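Local coordinates for protein peptidase S15/CocE/NonD (Thaumarchaeota archaeon SCGC AB-539-E09, PDB 4PF1) that acts as a serine aminopeptidase of the alpha/beta-hydrolase fold, probably releasing amino-terminal residues from peptide substrates, at residues I39-G44 and D105-Y110; R73-F78 and I101-V106. One frame throughout, in Å; residues are numbered along the deposited sequence.

Interaction 1. Residues I39-G44 and D105-Y110; sequences IPMRDG and DVRGKY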
loop_
_atom_site.group_PDB
_atom_site.type_symbol
_atom_site.label_atom_id
_atom_site.label_comp_id
_atom_site.label_asym_id
_atom_site.label_seq_id
_atom_site.Cartn_x
_atom_site.Cartn_y
_atom_site.Cartn_z
ATOM N N ILE A 39 -38.380 26.363 2.780
ATOM C CA ILE A 39 -38.585 27.809 2.672
ATOM C C ILE A 39 -39.325 28.155 1.371
ATOM O O ILE A 39 -38.835 27.842 0.282
ATOM C CB ILE A 39 -37.250 28.609 2.802
ATOM C CG1 ILE A 39 -36.532 28.299 4.139
ATOM C CG2 ILE A 39 -37.502 30.120 2.649
ATOM C CD1 ILE A 39 -35.093 28.843 4.240
ATOM N N PRO A 40 -40.487 28.845 1.466
ATOM C CA PRO A 40 -41.202 29.228 0.242
ATOM C C PRO A 40 -40.571 30.449 -0.421
ATOM O O PRO A 40 -40.305 31.455 0.244
ATOM C CB PRO A 40 -42.631 29.528 0.729
ATOM C CG PRO A 40 -42.615 29.341 2.228
ATOM C CD PRO A 40 -41.197 29.310 2.671
ATOM N N MET A 41 -40.345 30.363 -1.743
ATOM C CA MET A 41 -39.805 31.473 -2.529
ATOM C C MET A 41 -40.949 32.432 -2.896
ATOM O O MET A 41 -42.104 32.151 -2.564
ATOM C CB MET A 41 -39.073 30.949 -3.786
ATOM C CG MET A 41 -37.909 29.998 -3.474
ATOM S SD MET A 41 -36.548 30.781 -2.570
ATOM C CE MET A 41 -36.764 30.093 -0.985
ATOM N N ARG A 42 -40.634 33.566 -3.566
ATOM C CA ARG A 42 -41.627 34.587 -3.954
ATOM C C ARG A 42 -42.708 34.048 -4.928
ATOM O O ARG A 42 -43.762 34.678 -5.077
ATOM C CB ARG A 42 -40.939 35.827 -4.558
ATOM C CG ARG A 42 -40.098 35.536 -5.804
ATOM C CD ARG A 42 -39.246 36.722 -6.192
ATOM N NE ARG A 42 -38.227 37.025 -5.187
ATOM C CZ ARG A 42 -37.477 38.120 -5.194
ATOM N NH1 ARG A 42 -36.575 38.319 -4.244
ATOM N NH2 ARG A 42 -37.625 39.027 -6.150
ATOM N N ASP A 43 -42.444 32.895 -5.585
ATOM C CA ASP A 43 -43.404 32.288 -6.507
ATOM C C ASP A 43 -44.139 31.091 -5.848
ATOM O O ASP A 43 -44.939 30.421 -6.504
ATOM C CB ASP A 43 -42.715 31.875 -7.826
ATOM C CG ASP A 43 -41.700 30.752 -7.718
ATOM O OD1 ASP A 43 -41.126 30.566 -6.615
ATOM O OD2 ASP A 43 -41.440 30.092 -8.745
ATOM N N GLY A 44 -43.880 30.864 -4.557
ATOM C CA GLY A 44 -44.521 29.800 -3.790
ATOM C C GLY A 44 -43.768 28.481 -3.761
ATOM O O GLY A 44 -44.054 27.626 -2.919
ATOM N N ASP A 105 -30.812 22.920 -0.940
ATOM C CA ASP A 105 -30.946 22.315 -2.260
ATOM C C ASP A 105 -31.417 23.396 -3.220
ATOM O O ASP A 105 -32.407 24.079 -2.928
ATOM C CB ASP A 105 -31.948 21.139 -2.245
ATOM C CG ASP A 105 -31.481 19.866 -1.555
ATOM O OD1 ASP A 105 -30.297 19.495 -1.727
ATOM O OD2 ASP A 105 -32.325 19.191 -0.926
ATOM N N VAL A 106 -30.687 23.607 -4.331
ATOM C CA VAL A 106 -31.091 24.601 -5.333
ATOM C C VAL A 106 -32.417 24.154 -5.967
ATOM O O VAL A 106 -32.762 22.969 -5.900
ATOM C CB VAL A 106 -30.005 24.875 -6.414
ATOM C CG1 VAL A 106 -28.732 25.449 -5.795
ATOM C CG2 VAL A 106 -29.703 23.627 -7.241
ATOM N N ARG A 107 -33.155 25.100 -6.570
ATOM C CA ARG A 107 -34.436 24.836 -7.229
ATOM C C ARG A 107 -34.340 23.639 -8.187
ATOM O O ARG A 107 -33.387 23.540 -8.969
ATOM C CB ARG A 107 -34.901 26.095 -7.985
ATOM C CG ARG A 107 -36.326 26.033 -8.523
ATOM C CD ARG A 107 -36.677 27.296 -9.289
ATOM N NE ARG A 107 -36.908 28.436 -8.394
ATOM C CZ ARG A 107 -38.111 28.911 -8.086
ATOM N NH1 ARG A 107 -38.232 29.945 -7.263
ATOM N NH2 ARG A 107 -39.200 28.369 -8.613
ATOM N N GLY A 108 -35.299 22.727 -8.067
ATOM C CA GLY A 108 -35.415 21.552 -8.922
ATOM C C GLY A 108 -34.541 20.358 -8.588
ATOM O O GLY A 108 -34.582 19.359 -9.312
ATOM N N LYS A 109 -33.739 20.434 -7.502
ATOM C CA LYS A 109 -32.853 19.329 -7.135
ATOM C C LYS A 109 -33.180 18.724 -5.779
ATOM O O LYS A 109 -33.463 19.446 -4.818
ATOM C CB LYS A 109 -31.367 19.757 -7.166
ATOM C CG LYS A 109 -30.759 19.891 -8.582
ATOM C CD LYS A 109 -30.975 18.657 -9.498
ATOM C CE LYS A 109 -30.210 17.426 -9.052
ATOM N NZ LYS A 109 -30.739 16.196 -9.683
ATOM N N TYR A 110 -33.106 17.374 -5.716
ATOM C CA TYR A 110 -33.283 16.524 -4.538
ATOM C C TYR A 110 -34.544 16.863 -3.712
ATOM O O TYR A 110 -35.647 16.505 -4.119
ATOM C CB TYR A 110 -32.020 16.548 -3.658
ATOM C CG TYR A 110 -30.857 15.785 -4.259
ATOM C CD1 TYR A 110 -30.704 14.420 -4.039
ATOM C CD2 TYR A 110 -29.918 16.427 -5.063
ATOM C CE1 TYR A 110 -29.643 13.710 -4.597
ATOM C CE2 TYR A 110 -28.842 15.731 -5.614
ATOM C CZ TYR A 110 -28.706 14.372 -5.373
ATOM O OH TYR A 110 -27.651 13.678 -5.908
#
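NH1 of R107 is shared by two carboxylates: it donates to D43 OD1 at 3.0 Å in a nearly straight bond (167°), and it also forms a salt bridge with D136. R107 NH2 completes an end-on, two-pronged grip, reaching D43 OD2 at 2.8 Å by way of that oxygen's syn lone pair. The carboxylate and guanidinium planes lie 50° apart, and NH1 meets OD1 from above the carboxylate plane. Arginine suits the place because NH1 can bridge both acids, which probably balance its charge, while aspartate offers one oxygen to each nitrogen from a short side chain. R107 holds CG opposite its backbone N (chi1 -170°) and bends only at chi3, carrying the guanidinium across to D43. M41 CB lies 3.7 Å from R107 NH1, the two chains running past one another in opposite senses. D43 sits in a type I turn, closed by a hydrogen bond from G44 N to M41 O, where a CB on G44 would collide with the carbonyl oxygen of D43; R107 sits in a type II turn. The first turn joins hairpin strands 32-40 and 46-54 at the edge of the mixed alpha/beta-hydrolase sheet, the second follows strand 100-105, and helix 133-147 supplies D136 and packs on M41.

Interaction 2. Residues R73-F78 and I101-V106; sequences RRTLRF and IVYQDV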
loop_
_atom_site.group_PDB
_atom_site.type_symbol
_atom_site.label_atom_id
_atom_site.label_comp_id
_atom_site.label_asym_id
_atom_site.label_seq_id
_atom_site.Cartn_x
_atom_site.Cartn_y
_atom_site.Cartn_z
ATOM N N ARG A 73 -27.019 15.243 2.305
ATOM C CA ARG A 73 -25.818 14.406 2.272
ATOM C C ARG A 73 -24.562 15.262 2.486
ATOM O O ARG A 73 -23.648 14.818 3.175
ATOM C CB ARG A 73 -25.719 13.598 0.972
ATOM C CG ARG A 73 -24.781 12.389 1.098
ATOM C CD ARG A 73 -24.675 11.581 -0.181
ATOM N NE ARG A 73 -23.938 12.293 -1.226
ATOM C CZ ARG A 73 -24.436 12.584 -2.424
ATOM N NH1 ARG A 73 -25.673 12.218 -2.744
ATOM N NH2 ARG A 73 -23.701 13.235 -3.314
ATOM N N ARG A 74 -24.535 16.504 1.938
ATOM C CA ARG A 74 -23.406 17.441 2.133
ATOM C C ARG A 74 -23.221 17.760 3.633
ATOM O O ARG A 74 -22.089 17.885 4.097
ATOM C CB ARG A 74 -23.612 18.751 1.338
ATOM C CG ARG A 74 -23.764 18.580 -0.187
ATOM C CD ARG A 74 -22.450 18.442 -0.930
ATOM N NE ARG A 74 -21.643 19.659 -0.856
ATOM C CZ ARG A 74 -20.442 19.724 -0.290
ATOM N NH1 ARG A 74 -19.887 18.635 0.233
ATOM N NH2 ARG A 74 -19.778 20.871 -0.258
ATOM N N THR A 75 -24.346 17.840 4.387
ATOM C CA THR A 75 -24.368 18.114 5.830
ATOM C C THR A 75 -24.261 16.819 6.665
ATOM O O THR A 75 -24.621 16.815 7.849
ATOM C CB THR A 75 -25.632 18.889 6.213
ATOM O OG1 THR A 75 -26.782 18.203 5.712
ATOM C CG2 THR A 75 -25.604 20.315 5.731
ATOM N N LEU A 76 -23.741 15.740 6.060
ATOM C CA LEU A 76 -23.534 14.467 6.743
ATOM C C LEU A 76 -22.279 13.762 6.193
ATOM O O LEU A 76 -22.350 12.607 5.755
ATOM C CB LEU A 76 -24.786 13.565 6.642
ATOM C CG LEU A 76 -24.911 12.486 7.727
ATOM C CD1 LEU A 76 -25.389 13.080 9.058
ATOM C CD2 LEU A 76 -25.818 11.360 7.273
ATOM N N ARG A 77 -21.114 14.471 6.231
ATOM C CA ARG A 77 -19.803 13.935 5.809
ATOM C C ARG A 77 -19.588 12.574 6.494
ATOM O O ARG A 77 -19.257 11.590 5.839
ATOM C CB ARG A 77 -18.680 14.925 6.170
ATOM C CG ARG A 77 -17.386 14.684 5.409
ATOM C CD ARG A 77 -16.206 15.370 6.072
ATOM N NE ARG A 77 -14.952 14.707 5.720
ATOM C CZ ARG A 77 -13.829 14.798 6.428
ATOM N NH1 ARG A 77 -13.790 15.535 7.532
ATOM N NH2 ARG A 77 -12.739 14.152 6.037
ATOM N N PHE A 78 -19.884 12.530 7.803
ATOM C CA PHE A 78 -19.924 11.342 8.638
ATOM C C PHE A 78 -21.222 11.382 9.443
ATOM O O PHE A 78 -21.693 12.470 9.776
ATOM C CB PHE A 78 -18.687 11.272 9.559
ATOM C CG PHE A 78 -17.399 11.086 8.791
ATOM C CD1 PHE A 78 -17.012 9.827 8.347
ATOM C CD2 PHE A 78 -16.606 12.179 8.455
ATOM C CE1 PHE A 78 -15.842 9.662 7.598
ATOM C CE2 PHE A 78 -15.440 12.011 7.705
ATOM C CZ PHE A 78 -15.072 10.756 7.271
ATOM N N ILE A 101 -24.271 26.906 10.173
ATOM C CA ILE A 101 -23.947 26.393 8.840
ATOM C C ILE A 101 -25.236 25.958 8.144
ATOM O O ILE A 101 -25.982 25.127 8.672
ATOM C CB ILE A 101 -22.881 25.265 8.900
ATOM C CG1 ILE A 101 -21.596 25.770 9.609
ATOM C CG2 ILE A 101 -22.563 24.735 7.487
ATOM C CD1 ILE A 101 -20.867 24.750 10.391
ATOM N N VAL A 102 -25.516 26.558 6.972
ATOM C CA VAL A 102 -26.746 26.302 6.227
ATOM C C VAL A 102 -26.441 25.778 4.817
ATOM O O VAL A 102 -25.693 26.410 4.066
ATOM C CB VAL A 102 -27.653 27.570 6.171
ATOM C CG1 VAL A 102 -28.910 27.315 5.353
ATOM C CG2 VAL A 102 -28.018 28.058 7.570
ATOM N N TYR A 103 -27.062 24.643 4.455
ATOM C CA TYR A 103 -26.974 24.051 3.119
ATOM C C TYR A 103 -28.362 23.944 2.538
ATOM O O TYR A 103 -29.270 23.426 3.196
ATOM C CB TYR A 103 -26.281 22.680 3.149
ATOM C CG TYR A 103 -24.780 22.774 3.015
ATOM C CD1 TYR A 103 -23.994 23.242 4.066
ATOM C CD2 TYR A 103 -24.142 22.421 1.830
ATOM C CE1 TYR A 103 -22.614 23.369 3.936
ATOM C CE2 TYR A 103 -22.759 22.519 1.696
ATOM C CZ TYR A 103 -22.000 23.000 2.750
ATOM O OH TYR A 103 -20.642 23.125 2.623
ATOM N N GLN A 104 -28.551 24.470 1.327
ATOM C CA GLN A 104 -29.861 24.460 0.698
ATOM C C GLN A 104 -29.816 23.784 -0.657
ATOM O O GLN A 104 -28.914 24.062 -1.453
ATOM C CB GLN A 104 -30.397 25.902 0.558
ATOM C CG GLN A 104 -31.787 25.994 -0.082
ATOM C CD GLN A 104 -32.205 27.414 -0.331
ATOM O OE1 GLN A 104 -31.665 28.104 -1.204
ATOM N NE2 GLN A 104 -33.209 27.867 0.399
ATOM N N ASP A 105 -30.812 22.920 -0.940
ATOM C CA ASP A 105 -30.946 22.315 -2.260
ATOM C C ASP A 105 -31.417 23.396 -3.220
ATOM O O ASP A 105 -32.407 24.079 -2.928
ATOM C CB ASP A 105 -31.948 21.139 -2.245
ATOM C CG ASP A 105 -31.481 19.866 -1.555
ATOM O OD1 ASP A 105 -30.297 19.495 -1.727
ATOM O OD2 ASP A 105 -32.325 19.191 -0.926
ATOM N N VAL A 106 -30.687 23.607 -4.331
ATOM C CA VAL A 106 -31.091 24.601 -5.333
ATOM C C VAL A 106 -32.417 24.154 -5.967
ATOM O O VAL A 106 -32.762 22.969 -5.900
ATOM C CB VAL A 106 -30.005 24.875 -6.414
ATOM C CG1 VAL A 106 -28.732 25.449 -5.795
ATOM C CG2 VAL A 106 -29.703 23.627 -7.241
#
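With CG turned anti to its carbonyl carbon (chi1 -59°) and bends at the next two torsions, R74 brings its CB and guanidinium obliquely across the CD2-CE2 side of the Y103 ring, while T75 directs CG2 at the base of the same tyrosine. R74 CB lies 3.7 Å from Y103 CD2, and further out R74 NH2 comes to 3.9 Å from Y103 CE2. The guanidinium stands almost perpendicular to the ring, 87° between planes, so the contact is van der Waals in kind and not a flat stack. T75 CG2 touches Y103 CB at 3.6 Å and CD1 at 3.7 Å. Threonine suits this place at the end of the short helix: its methyl fills against the tyrosine while OG1 hydrogen-bonds to the carbonyl oxygen of A71. The polar ends look elsewhere, R74 NE forming a salt bridge with E163 and Y103 OH a hydrogen bond with N91. Replacing Y103 by an alanine is likely to open a gap beside the T75 methyl and the R74 chain and to leave N91 without its hydroxyl partner. The contact seats the end of helix 71-74 on strand 100-105, an inner strand of the mixed alpha/beta-hydrolase sheet, between strands 46-54 and 60-67; T75 also rests on I50 and L52, whereas V102, pointing away from this contact, packs on L144 of helix 133-147.

Interactions 1 and 2 share D105 and V106, where strand 100-105 gives way to a turn, and their centres lie about 15 Å apart. Interaction 2 uses the body of the strand; interaction 1 uses the turn beyond its end. D105 ties the two regions together, accepting from A71 N of helix 71-74 through one carboxylate oxygen and from N48 and G111 through the other. Direct contact is slight: Y110 OH and R73 NH1 pack at 4.0 Å. T140 of helix 133-147 touches M41 and bonds to Q104, next to Y103, so the helix covers the strand without entering interaction 2. S161, H328 and D295 probably form the catalytic triad; E163, the partner of R74, follows S161 closely in sequence.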